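Vacuolar protein sorting-associated protein 54 (Mus musculus, PDB 3N1E) probably acts, as a subunit of the Golgi-associated retrograde protein (GARP) tethering complex, in retrograde transport from early and late endosomes to the trans-Golgi network. Local coordinates at residues S41-K46 against G110-D115; S87-L92 against L134-I139; Q60-H65 against Q124-L129; L80-N85 against K130-N135. One frame throughout, in Å; residues are numbered along the deposited sequence.

Contact 1: S41-K46 against G110-D115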
loop_
_atom_site.group_PDB
_atom_site.type_symbol
_atom_site.label_atom_id
_atom_site.label_comp_id
_atom_site.label_asym_id
_atom_site.label_seq_id
_atom_site.Cartn_x
_atom_site.Cartn_y
_atom_site.Cartn_z
ATOM N N SER A 41 -3.913 -5.641 -13.965
ATOM C CA SER A 41 -4.517 -6.588 -14.914
ATOM C C SER A 41 -3.994 -6.360 -16.325
ATOM O O SER A 41 -4.105 -7.247 -17.179
ATOM C CB SER A 41 -6.049 -6.464 -14.925
ATOM O OG SER A 41 -6.612 -6.888 -13.700
ATOM N N LYS A 42 -3.477 -5.147 -16.567
ATOM C CA LYS A 42 -2.929 -4.722 -17.874
ATOM C C LYS A 42 -1.393 -4.620 -17.876
ATOM O O LYS A 42 -0.782 -4.189 -18.853
ATOM C CB LYS A 42 -3.506 -3.358 -18.282
ATOM C CG LYS A 42 -4.998 -3.336 -18.643
ATOM C CD LYS A 42 -5.432 -1.918 -18.999
ATOM C CE LYS A 42 -6.822 -1.882 -19.658
ATOM N NZ LYS A 42 -7.311 -0.477 -19.882
ATOM N N TYR A 43 -0.760 -4.988 -16.773
ATOM C CA TYR A 43 0.683 -4.774 -16.646
ATOM C C TYR A 43 1.451 -5.712 -17.555
ATOM O O TYR A 43 1.187 -6.909 -17.574
ATOM C CB TYR A 43 1.065 -5.025 -15.187
ATOM C CG TYR A 43 2.533 -4.995 -14.837
ATOM C CD1 TYR A 43 3.339 -3.904 -15.158
ATOM C CD2 TYR A 43 3.105 -6.055 -14.143
ATOM C CE1 TYR A 43 4.696 -3.885 -14.793
ATOM C CE2 TYR A 43 4.461 -6.043 -13.779
ATOM C CZ TYR A 43 5.244 -4.950 -14.112
ATOM O OH TYR A 43 6.573 -4.947 -13.733
ATOM N N GLU A 44 2.393 -5.167 -18.318
ATOM C CA GLU A 44 3.290 -6.017 -19.094
ATOM C C GLU A 44 4.722 -5.750 -18.635
ATOM O O GLU A 44 5.088 -4.611 -18.337
ATOM C CB GLU A 44 3.122 -5.809 -20.603
ATOM C CG GLU A 44 1.747 -6.265 -21.130
ATOM C CD GLU A 44 1.453 -7.755 -20.933
ATOM O OE1 GLU A 44 2.236 -8.623 -21.409
ATOM O OE2 GLU A 44 0.406 -8.058 -20.317
ATOM N N VAL A 45 5.509 -6.817 -18.558
ATOM C CA VAL A 45 6.860 -6.693 -18.041
ATOM C C VAL A 45 7.804 -6.287 -19.181
ATOM O O VAL A 45 8.065 -7.089 -20.081
ATOM C CB VAL A 45 7.284 -7.997 -17.355
ATOM C CG1 VAL A 45 8.735 -7.875 -16.769
ATOM C CG2 VAL A 45 6.299 -8.318 -16.231
ATOM N N LYS A 46 8.284 -5.046 -19.131
ATOM C CA LYS A 46 9.264 -4.538 -20.107
ATOM C C LYS A 46 9.957 -3.294 -19.562
ATOM O O LYS A 46 9.451 -2.625 -18.644
ATOM C CB LYS A 46 8.573 -4.233 -21.434
ATOM C CG LYS A 46 7.526 -3.147 -21.299
ATOM C CD LYS A 46 6.862 -2.853 -22.636
ATOM C CE LYS A 46 6.184 -1.489 -22.617
ATOM N NZ LYS A 46 4.772 -1.540 -22.144
ATOM N N GLY A 110 14.112 -10.099 -13.513
ATOM C CA GLY A 110 14.942 -8.926 -13.173
ATOM C C GLY A 110 14.163 -7.634 -13.343
ATOM O O GLY A 110 14.245 -6.716 -12.526
ATOM N N LEU A 111 13.336 -7.579 -14.381
ATOM C CA LEU A 111 12.579 -6.348 -14.628
ATOM C C LEU A 111 11.518 -6.143 -13.573
ATOM O O LEU A 111 11.290 -5.028 -13.121
ATOM C CB LEU A 111 11.921 -6.396 -16.008
ATOM C CG LEU A 111 12.849 -6.142 -17.195
ATOM C CD1 LEU A 111 12.171 -6.590 -18.510
ATOM C CD2 LEU A 111 13.268 -4.656 -17.313
ATOM N N VAL A 112 10.862 -7.229 -13.166
ATOM C CA VAL A 112 9.880 -7.101 -12.107
ATOM C C VAL A 112 10.574 -6.688 -10.795
ATOM O O VAL A 112 10.100 -5.802 -10.101
ATOM C CB VAL A 112 9.094 -8.393 -11.940
ATOM C CG1 VAL A 112 8.135 -8.270 -10.759
ATOM C CG2 VAL A 112 8.330 -8.692 -13.234
ATOM N N THR A 113 11.699 -7.334 -10.484
ATOM C CA THR A 113 12.484 -6.974 -9.277
ATOM C C THR A 113 12.798 -5.472 -9.267
ATOM O O THR A 113 12.699 -4.807 -8.230
ATOM C CB THR A 113 13.732 -7.817 -9.181
ATOM O OG1 THR A 113 13.301 -9.186 -9.025
ATOM C CG2 THR A 113 14.601 -7.408 -7.950
ATOM N N ALA A 114 13.144 -4.954 -10.444
ATOM C CA ALA A 114 13.469 -3.529 -10.603
ATOM C C ALA A 114 12.229 -2.626 -10.373
ATOM O O ALA A 114 12.288 -1.597 -9.677
ATOM C CB ALA A 114 14.046 -3.292 -12.016
ATOM N N ASP A 115 11.116 -3.007 -10.989
ATOM C CA ASP A 115 9.866 -2.228 -10.843
ATOM C C ASP A 115 9.443 -2.255 -9.364
ATOM O O ASP A 115 9.048 -1.238 -8.799
ATOM C CB ASP A 115 8.797 -2.817 -11.778
ATOM C CG ASP A 115 8.213 -1.800 -12.772
ATOM O OD1 ASP A 115 8.566 -0.598 -12.748
ATOM O OD2 ASP A 115 7.368 -2.250 -13.594
HETATM O O HOH W 1 8.435 -3.721 -16.238
#
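The hydroxyl of Tyr43 donates to the carboxylate of Asp115, OH to OD2 2.8 Å, and takes the anti lone pair of that oxygen. OD2 lies at the ring edge, near its plane, and the ring and carboxylate planes are 34° apart. Having CG anti to the backbone N (chi1 174°) sends the tyrosine across to the helix. Beside this bond Val45 packs with both methyls: CG1 lies 3.6 Å from CB of Leu111, and CG2 lies 3.6 Å from CG2 of Val112, the two valines crossing at about a right angle. Leu111 also lays CD1 against the backbone of Lys46, 3.9 Å from its CA. A water bridges the two segments, donating to Lys46 O at 2.8 Å and to Asp115 OD2 at 3.2 Å. OD2 is further held by the hydroxyl of Ser51, so Tyr43, Ser51 and the water all bond to this one oxygen, which should restrain the carboxylate. The contact joins the loop after helix 17-40 to helix 107-124 near one end of the C-terminal helical bundle; Phe54 of helix 52-68 meets the Tyr43 ring, while Leu92 packs on Tyr43 and Leu96 on Val112, both from helix 74-98.

Contact 2: S87-L92 against L134-I139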
loop_
_atom_site.group_PDB
_atom_site.type_symbol
_atom_site.label_atom_id
_atom_site.label_comp_id
_atom_site.label_asym_id
_atom_site.label_seq_id
_atom_site.Cartn_x
_atom_site.Cartn_y
_atom_site.Cartn_z
ATOM N N SER A 87 -3.005 -5.521 -0.664
ATOM C CA SER A 87 -3.798 -5.499 -1.885
ATOM C C SER A 87 -2.924 -5.431 -3.140
ATOM O O SER A 87 -3.155 -6.158 -4.095
ATOM C CB SER A 87 -4.765 -4.299 -1.866
ATOM O OG SER A 87 -5.404 -4.157 -3.131
ATOM N N TYR A 88 -1.934 -4.538 -3.131
ATOM C CA TYR A 88 -1.000 -4.439 -4.226
ATOM C C TYR A 88 -0.340 -5.804 -4.530
ATOM O O TYR A 88 -0.306 -6.247 -5.686
ATOM C CB TYR A 88 0.047 -3.368 -3.896
ATOM C CG TYR A 88 1.235 -3.365 -4.818
ATOM C CD1 TYR A 88 2.418 -3.977 -4.434
ATOM C CD2 TYR A 88 1.164 -2.767 -6.070
ATOM C CE1 TYR A 88 3.532 -3.979 -5.296
ATOM C CE2 TYR A 88 2.262 -2.752 -6.920
ATOM C CZ TYR A 88 3.421 -3.364 -6.528
ATOM O OH TYR A 88 4.514 -3.345 -7.373
ATOM N N LYS A 89 0.161 -6.464 -3.499
ATOM C CA LYS A 89 0.847 -7.741 -3.659
ATOM C C LYS A 89 -0.104 -8.790 -4.217
ATOM O O LYS A 89 0.303 -9.582 -5.051
ATOM C CB LYS A 89 1.442 -8.240 -2.343
ATOM C CG LYS A 89 2.649 -7.406 -1.912
ATOM C CD LYS A 89 3.386 -8.019 -0.713
ATOM C CE LYS A 89 2.513 -8.078 0.500
ATOM N NZ LYS A 89 3.275 -8.802 1.578
ATOM N N LEU A 90 -1.362 -8.780 -3.775
ATOM C CA LEU A 90 -2.306 -9.809 -4.261
ATOM C C LEU A 90 -2.515 -9.644 -5.765
ATOM O O LEU A 90 -2.491 -10.632 -6.524
ATOM C CB LEU A 90 -3.636 -9.758 -3.456
ATOM C CG LEU A 90 -4.783 -10.677 -3.887
ATOM C CD1 LEU A 90 -5.629 -11.072 -2.655
ATOM C CD2 LEU A 90 -5.637 -9.990 -4.952
ATOM N N HIS A 91 -2.725 -8.397 -6.206
ATOM C CA HIS A 91 -2.973 -8.143 -7.614
ATOM C C HIS A 91 -1.727 -8.345 -8.467
ATOM O O HIS A 91 -1.828 -8.840 -9.599
ATOM C CB HIS A 91 -3.594 -6.762 -7.804
ATOM C CG HIS A 91 -4.980 -6.679 -7.248
ATOM N ND1 HIS A 91 -6.042 -7.350 -7.820
ATOM C CD2 HIS A 91 -5.472 -6.029 -6.170
ATOM C CE1 HIS A 91 -7.132 -7.120 -7.106
ATOM N NE2 HIS A 91 -6.814 -6.314 -6.105
ATOM N N LEU A 92 -0.558 -7.988 -7.913
ATOM C CA LEU A 92 0.695 -8.184 -8.651
ATOM C C LEU A 92 0.975 -9.688 -8.776
ATOM O O LEU A 92 1.332 -10.156 -9.859
ATOM C CB LEU A 92 1.871 -7.460 -7.968
ATOM C CG LEU A 92 3.249 -7.673 -8.630
ATOM C CD1 LEU A 92 3.285 -7.307 -10.123
ATOM C CD2 LEU A 92 4.251 -6.790 -7.902
ATOM N N LEU A 134 7.304 -4.955 4.386
ATOM C CA LEU A 134 6.439 -5.139 3.221
ATOM C C LEU A 134 6.358 -6.566 2.715
ATOM O O LEU A 134 5.421 -6.920 1.981
ATOM C CB LEU A 134 6.924 -4.222 2.089
ATOM C CG LEU A 134 6.943 -2.724 2.434
ATOM C CD1 LEU A 134 7.508 -1.972 1.208
ATOM C CD2 LEU A 134 5.534 -2.202 2.817
ATOM N N ASN A 135 7.361 -7.371 3.078
ATOM C CA ASN A 135 7.444 -8.789 2.666
ATOM C C ASN A 135 7.155 -8.960 1.190
ATOM O O ASN A 135 6.228 -9.685 0.809
ATOM C CB ASN A 135 6.480 -9.645 3.495
ATOM C CG ASN A 135 6.626 -11.164 3.246
ATOM O OD1 ASN A 135 5.732 -11.932 3.607
ATOM N ND2 ASN A 135 7.727 -11.584 2.617
ATOM N N MET A 136 7.926 -8.260 0.363
ATOM C CA MET A 136 7.648 -8.281 -1.057
ATOM C C MET A 136 7.936 -9.638 -1.703
ATOM O O MET A 136 7.375 -9.952 -2.762
ATOM C CB MET A 136 8.410 -7.170 -1.752
ATOM C CG MET A 136 7.493 -6.233 -2.440
ATOM S SD MET A 136 6.264 -5.338 -1.425
ATOM C CE MET A 136 5.224 -5.014 -2.817
ATOM N N ALA A 137 8.794 -10.440 -1.065
ATOM C CA ALA A 137 9.116 -11.798 -1.568
ATOM C C ALA A 137 7.876 -12.695 -1.724
ATOM O O ALA A 137 7.891 -13.639 -2.516
ATOM C CB ALA A 137 10.150 -12.473 -0.667
ATOM N N GLU A 138 6.810 -12.386 -0.983
ATOM C CA GLU A 138 5.510 -13.055 -1.100
ATOM C C GLU A 138 4.951 -13.111 -2.533
ATOM O O GLU A 138 4.216 -14.028 -2.884
ATOM C CB GLU A 138 4.510 -12.393 -0.134
ATOM C CG GLU A 138 3.046 -12.759 -0.327
ATOM C CD GLU A 138 2.171 -12.356 0.847
ATOM O OE1 GLU A 138 2.488 -11.359 1.534
ATOM O OE2 GLU A 138 1.163 -13.066 1.090
ATOM N N ILE A 139 5.285 -12.133 -3.367
ATOM C CA ILE A 139 4.721 -12.093 -4.734
ATOM C C ILE A 139 5.163 -13.255 -5.626
ATOM O O ILE A 139 4.560 -13.470 -6.681
ATOM C CB ILE A 139 5.032 -10.768 -5.468
ATOM C CG1 ILE A 139 6.526 -10.657 -5.835
ATOM C CG2 ILE A 139 4.488 -9.568 -4.642
ATOM C CD1 ILE A 139 6.879 -9.338 -6.564
#
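Residues 87-92 of helix 74-98 and the 3-10 segment that begins at Met136 come closest at Lys89 and Ile139, whose CA atoms are 5.9 Å apart. Lys89 supplies most of the helix's share of the contact. Its chain runs out extended from the helix, bends at chi3 (-63°) and brings NZ to three acceptors: Glu138 OE1 at 2.7 Å, Leu134 O at 2.9 Å and, more loosely, Asn135 O at 3.2 Å. The first is a salt bridge, met on the anti side of the carboxylate and 23° out of its plane. The ammonium is tilted from the Leu134 carbonyl plane and stands above that of Asn135, whose opposite face receives the N-H of Glu138. A lysine from helix 74-98 thus bridges the bend, gripping two successive carbonyls and a side-chain carboxylate, where the tail that has left helix 107-124 enters its 3-10 segment on the outside of the helical bundle. The bound carbonyls and carboxylate would probably stabilise the positive charge. Apolar packing flanks the lysine stem: Lys89 CG lies 3.9 Å from Ile139 CG2. One turn farther along the helix, Leu92 CD2 meets Ile139 CD1 at 3.9 Å. Tyr119 of helix 107-124 stacks on the Tyr88 ring.

Contact 3: Q60-H65 against Q124-L129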
loop_
_atom_site.group_PDB
_atom_site.type_symbol
_atom_site.label_atom_id
_atom_site.label_comp_id
_atom_site.label_asym_id
_atom_site.label_seq_id
_atom_site.Cartn_x
_atom_site.Cartn_y
_atom_site.Cartn_z
ATOM N N GLN A 60 -0.274 7.605 -7.082
ATOM C CA GLN A 60 -1.522 7.594 -6.278
ATOM C C GLN A 60 -1.289 7.270 -4.815
ATOM O O GLN A 60 -1.965 7.830 -3.949
ATOM C CB GLN A 60 -2.622 6.726 -6.906
ATOM C CG GLN A 60 -2.978 7.122 -8.322
ATOM C CD GLN A 60 -3.244 8.613 -8.498
ATOM O OE1 GLN A 60 -3.986 9.207 -7.738
ATOM N NE2 GLN A 60 -2.581 9.219 -9.469
ATOM N N MET A 61 -0.312 6.409 -4.527
ATOM C CA MET A 61 0.090 6.087 -3.159
ATOM C C MET A 61 0.622 7.343 -2.466
ATOM O O MET A 61 0.323 7.616 -1.306
ATOM C CB MET A 61 1.168 4.992 -3.176
ATOM C CG MET A 61 0.672 3.635 -3.650
ATOM S SD MET A 61 -0.159 2.786 -2.319
ATOM C CE MET A 61 -1.121 4.158 -1.704
ATOM N N THR A 62 1.418 8.108 -3.203
ATOM C CA THR A 62 1.973 9.373 -2.727
ATOM C C THR A 62 0.860 10.375 -2.438
ATOM O O THR A 62 0.847 11.031 -1.403
ATOM C CB THR A 62 2.938 9.957 -3.786
ATOM O OG1 THR A 62 4.095 9.117 -3.858
ATOM C CG2 THR A 62 3.356 11.390 -3.463
ATOM N N LYS A 63 -0.073 10.489 -3.382
ATOM C CA LYS A 63 -1.156 11.455 -3.231
ATOM C C LYS A 63 -2.048 11.058 -2.053
ATOM O O LYS A 63 -2.540 11.927 -1.327
ATOM C CB LYS A 63 -1.985 11.567 -4.515
ATOM C CG LYS A 63 -1.311 12.310 -5.637
ATOM C CD LYS A 63 -1.302 13.819 -5.434
ATOM C CE LYS A 63 -0.778 14.517 -6.694
ATOM N NZ LYS A 63 0.048 15.716 -6.352
ATOM N N MET A 64 -2.247 9.753 -1.879
ATOM C CA MET A 64 -3.057 9.249 -0.766
ATOM C C MET A 64 -2.391 9.623 0.558
ATOM O O MET A 64 -3.055 10.097 1.487
ATOM C CB MET A 64 -3.212 7.740 -0.831
ATOM C CG MET A 64 -4.104 7.231 0.283
ATOM S SD MET A 64 -4.245 5.469 0.256
ATOM C CE MET A 64 -2.839 4.934 1.212
ATOM N N HIS A 65 -1.072 9.458 0.621
ATOM C CA HIS A 65 -0.332 9.749 1.843
ATOM C C HIS A 65 -0.451 11.244 2.162
ATOM O O HIS A 65 -0.677 11.622 3.318
ATOM C CB HIS A 65 1.135 9.352 1.658
ATOM C CG HIS A 65 1.985 9.566 2.869
ATOM N ND1 HIS A 65 2.637 10.759 3.120
ATOM C CD2 HIS A 65 2.293 8.745 3.899
ATOM C CE1 HIS A 65 3.308 10.660 4.254
ATOM N NE2 HIS A 65 3.117 9.449 4.746
ATOM N N GLN A 124 8.646 3.547 1.156
ATOM C CA GLN A 124 9.432 3.665 2.382
ATOM C C GLN A 124 9.986 5.073 2.573
ATOM O O GLN A 124 10.340 5.452 3.699
ATOM C CB GLN A 124 10.499 2.565 2.463
ATOM C CG GLN A 124 9.811 1.212 2.732
ATOM C CD GLN A 124 10.736 0.006 2.762
ATOM O OE1 GLN A 124 11.818 0.005 2.163
ATOM N NE2 GLN A 124 10.301 -1.043 3.463
ATOM N N ALA A 125 9.997 5.859 1.496
ATOM C CA ALA A 125 10.421 7.266 1.564
ATOM C C ALA A 125 9.323 8.226 2.042
ATOM O O ALA A 125 9.598 9.404 2.329
ATOM C CB ALA A 125 10.953 7.696 0.240
ATOM N N LEU A 126 8.096 7.735 2.153
ATOM C CA LEU A 126 7.000 8.533 2.725
ATOM C C LEU A 126 7.104 8.657 4.248
ATOM O O LEU A 126 7.463 7.691 4.926
ATOM C CB LEU A 126 5.651 7.926 2.310
ATOM C CG LEU A 126 5.386 7.967 0.805
ATOM C CD1 LEU A 126 4.183 7.096 0.464
ATOM C CD2 LEU A 126 5.207 9.420 0.292
ATOM N N LYS A 127 6.798 9.847 4.781
ATOM C CA LYS A 127 6.950 10.085 6.237
ATOM C C LYS A 127 6.214 9.052 7.057
ATOM O O LYS A 127 5.013 8.835 6.851
ATOM C CB LYS A 127 6.419 11.466 6.628
ATOM C CG LYS A 127 7.246 12.614 6.153
ATOM C CD LYS A 127 6.677 13.902 6.767
ATOM C CE LYS A 127 6.526 15.007 5.726
ATOM N NZ LYS A 127 6.187 16.311 6.378
ATOM N N GLY A 128 6.933 8.448 8.000
ATOM C CA GLY A 128 6.380 7.434 8.899
ATOM C C GLY A 128 6.442 5.990 8.414
ATOM O O GLY A 128 6.135 5.068 9.181
ATOM N N LEU A 129 6.838 5.779 7.155
ATOM C CA LEU A 129 6.754 4.432 6.571
ATOM C C LEU A 129 8.091 3.700 6.385
ATOM O O LEU A 129 8.140 2.611 5.807
ATOM C CB LEU A 129 5.991 4.472 5.236
ATOM C CG LEU A 129 4.602 5.138 5.241
ATOM C CD1 LEU A 129 3.967 4.888 3.889
ATOM C CD2 LEU A 129 3.699 4.600 6.364
#
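A type II beta turn, Leu126 to Leu129, follows helix 107-124 and is fastened to helix 52-68 of the C-terminal helical bundle chiefly through His65. Gly128 occupies the third position of the turn with a positive phi, and Leu129 N closes it on Leu126 O at 3.0 Å. This geometry presents the carbonyl of Lys127 to His65. NE2 of His65 donates to Lys127 O at 2.9 Å, with an N-H...O angle of 152°; the oxygen lies in the ring plane, and the nitrogen in turn sits in the carbonyl plane, on a lone pair. Lying in the ring plane, the acceptor helps to fix the rotation of the imidazole, and the bond requires NE2 to carry the proton. With CG anti to the backbone N (chi1 -178°), His65 extends straight out from its helix. Leu126 covers one face of the ring in a CH-pi contact: CB stands 3.8 Å from the ring centroid, only 12° off the normal, and the two side chains slide past each other in opposite directions. Around this pair, Phe69 meets the imidazole, and Gln78 of helix 74-98 bonds to Gly128 O, giving the turn a second tie. Of the leucine's methyls, CD1 lies 4.0 Å from His65 CB, at the base of the ring, and CD2 4.0 Å from His65 ND1.

Contact 4: L80-N85 against K130-N135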
loop_
_atom_site.group_PDB
_atom_site.type_symbol
_atom_site.label_atom_id
_atom_site.label_comp_id
_atom_site.label_asym_id
_atom_site.label_seq_id
_atom_site.Cartn_x
_atom_site.Cartn_y
_atom_site.Cartn_z
ATOM N N LEU A 80 -2.708 1.437 7.602
ATOM C CA LEU A 80 -3.386 1.643 6.333
ATOM C C LEU A 80 -2.483 1.207 5.190
ATOM O O LEU A 80 -2.925 0.481 4.290
ATOM C CB LEU A 80 -3.777 3.110 6.161
ATOM C CG LEU A 80 -4.280 3.548 4.801
ATOM C CD1 LEU A 80 -5.583 2.850 4.422
ATOM C CD2 LEU A 80 -4.436 5.082 4.755
ATOM N N PHE A 81 -1.230 1.641 5.240
ATOM C CA PHE A 81 -0.298 1.297 4.174
ATOM C C PHE A 81 0.050 -0.171 4.132
ATOM O O PHE A 81 0.284 -0.693 3.048
ATOM C CB PHE A 81 0.941 2.221 4.148
ATOM C CG PHE A 81 0.705 3.460 3.344
ATOM C CD1 PHE A 81 1.041 3.510 1.979
ATOM C CD2 PHE A 81 0.069 4.547 3.922
ATOM C CE1 PHE A 81 0.773 4.668 1.214
ATOM C CE2 PHE A 81 -0.206 5.695 3.171
ATOM C CZ PHE A 81 0.154 5.755 1.819
ATOM N N LEU A 82 0.042 -0.851 5.284
ATOM C CA LEU A 82 0.207 -2.314 5.259
ATOM C C LEU A 82 -0.949 -3.009 4.541
ATOM O O LEU A 82 -0.716 -3.953 3.802
ATOM C CB LEU A 82 0.407 -2.888 6.669
ATOM C CG LEU A 82 1.755 -2.481 7.246
ATOM C CD1 LEU A 82 1.710 -2.809 8.740
ATOM C CD2 LEU A 82 2.960 -3.221 6.576
ATOM N N ARG A 83 -2.177 -2.516 4.723
ATOM C CA ARG A 83 -3.345 -3.060 4.015
ATOM C C ARG A 83 -3.313 -2.767 2.518
ATOM O O ARG A 83 -3.664 -3.620 1.692
ATOM C CB ARG A 83 -4.674 -2.543 4.617
ATOM C CG ARG A 83 -4.830 -2.916 6.079
ATOM C CD ARG A 83 -6.243 -2.669 6.644
ATOM N NE ARG A 83 -6.434 -3.645 7.736
ATOM C CZ ARG A 83 -7.461 -3.681 8.582
ATOM N NH1 ARG A 83 -8.439 -2.778 8.510
ATOM N NH2 ARG A 83 -7.496 -4.621 9.528
ATOM N N ILE A 84 -2.952 -1.545 2.176
ATOM C CA ILE A 84 -2.797 -1.150 0.777
ATOM C C ILE A 84 -1.724 -2.047 0.144
ATOM O O ILE A 84 -1.926 -2.601 -0.934
ATOM C CB ILE A 84 -2.344 0.333 0.639
ATOM C CG1 ILE A 84 -3.411 1.327 1.140
ATOM C CG2 ILE A 84 -1.942 0.649 -0.798
ATOM C CD1 ILE A 84 -4.792 1.059 0.741
ATOM N N ASN A 85 -0.592 -2.203 0.824
ATOM C CA ASN A 85 0.472 -3.085 0.320
ATOM C C ASN A 85 0.005 -4.525 0.106
ATOM O O ASN A 85 0.394 -5.171 -0.855
ATOM C CB ASN A 85 1.694 -3.049 1.259
ATOM C CG ASN A 85 2.854 -3.865 0.761
ATOM O OD1 ASN A 85 3.274 -4.857 1.393
ATOM N ND2 ASN A 85 3.368 -3.489 -0.355
ATOM N N LYS A 130 9.175 4.288 6.876
ATOM C CA LYS A 130 10.500 3.770 6.544
ATOM C C LYS A 130 10.716 2.294 6.957
ATOM O O LYS A 130 11.350 1.502 6.210
ATOM C CB LYS A 130 11.567 4.686 7.139
ATOM C CG LYS A 130 12.990 4.133 7.123
ATOM C CD LYS A 130 13.957 5.186 7.692
ATOM C CE LYS A 130 13.349 5.955 8.873
ATOM N NZ LYS A 130 13.303 5.152 10.136
ATOM N N ASP A 131 10.190 1.922 8.121
ATOM C CA ASP A 131 10.430 0.582 8.647
ATOM C C ASP A 131 9.254 -0.388 8.487
ATOM O O ASP A 131 9.224 -1.429 9.134
ATOM C CB ASP A 131 10.896 0.636 10.106
ATOM C CG ASP A 131 12.181 1.397 10.280
ATOM O OD1 ASP A 131 13.140 1.155 9.523
ATOM O OD2 ASP A 131 12.231 2.255 11.185
ATOM N N LEU A 132 8.300 -0.066 7.609
ATOM C CA LEU A 132 7.273 -1.040 7.268
ATOM C C LEU A 132 7.875 -2.317 6.695
ATOM O O LEU A 132 8.783 -2.273 5.853
ATOM C CB LEU A 132 6.285 -0.449 6.265
ATOM C CG LEU A 132 4.925 -0.010 6.809
ATOM C CD1 LEU A 132 5.059 1.088 7.825
ATOM C CD2 LEU A 132 4.015 0.404 5.641
ATOM N N ASP A 133 7.381 -3.438 7.193
ATOM C CA ASP A 133 7.804 -4.773 6.744
ATOM C C ASP A 133 6.849 -5.174 5.614
ATOM O O ASP A 133 5.734 -5.653 5.846
ATOM C CB ASP A 133 7.663 -5.748 7.910
ATOM C CG ASP A 133 8.049 -7.160 7.554
ATOM O OD1 ASP A 133 8.412 -7.435 6.377
ATOM O OD2 ASP A 133 7.982 -8.006 8.485
ATOM N N LEU A 134 7.304 -4.955 4.386
ATOM C CA LEU A 134 6.439 -5.139 3.221
ATOM C C LEU A 134 6.358 -6.566 2.715
ATOM O O LEU A 134 5.421 -6.920 1.981
ATOM C CB LEU A 134 6.924 -4.222 2.089
ATOM C CG LEU A 134 6.943 -2.724 2.434
ATOM C CD1 LEU A 134 7.508 -1.972 1.208
ATOM C CD2 LEU A 134 5.534 -2.202 2.817
ATOM N N ASN A 135 7.361 -7.371 3.078
ATOM C CA ASN A 135 7.444 -8.789 2.666
ATOM C C ASN A 135 7.155 -8.960 1.190
ATOM O O ASN A 135 6.228 -9.685 0.809
ATOM C CB ASN A 135 6.480 -9.645 3.495
ATOM C CG ASN A 135 6.626 -11.164 3.246
ATOM O OD1 ASN A 135 5.732 -11.932 3.607
ATOM N ND2 ASN A 135 7.727 -11.584 2.617
#
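The irregular segment 130-135 runs beside helical residues 80-85 and comes closest at Asn85 and Leu134, with CA atoms 6.9 Å apart. Leu132 is the main apolar link, its CD2 methyl resting 3.9 Å from CB of Phe81. The phenyl ring itself leads away, so Phe81 offers Leu132 the base of its side chain. Leu82 approaches from the helix flank; with CG anti to the carbonyl carbon (chi1 -69°), its CD2 swings in to lie 3.8 Å from CG of Leu132 and 3.8 Å from the backbone oxygen of Asp133. The two leucines cross at a slant, and Leu82 also covers part of the peptide backbone beyond Leu132. Farther along, Asn85 and Leu134 meet at about a right angle: CD2 of Leu134 lies against the amide carbon, CG of Asn85, at 3.8 Å. These contacts hold the chain leaving helix 107-124 along one flank of helix 74-98. Leu132 and Leu134 also pack on Leu123, so the segment fills the seam between helices 74-98 and 107-124. The Phe81 ring continues inward to Met61 and Met64, and Ile84 packs on Val29 and Phe36, so helix 74-98 carries the tail on one flank and meets helices 52-68 and 17-40 with other side chains.

From the N terminus, contact 1 opens first, in the loop after helix 17-40, and closes on helix 107-124. Contact 3 starts on helix 52-68, contacts 4 and 2 on helix 74-98, and all three close later, in the tail after helix 107-124. Contact 1 therefore crosses the other three. Contact 3 also crosses contacts 4 and 2, because their partners follow one another in the same order: 124-129, 130-135, 134-139. Contacts 4 and 2 share Leu134 and Asn135, their centres 10 Å apart. Contact 1 touches contact 2 where Tyr43 packs on Leu92, and Leu129 of contact 3 packs on Phe81 of contact 4. Together they bind the interhelical loop and the C-terminal tail to the bundle.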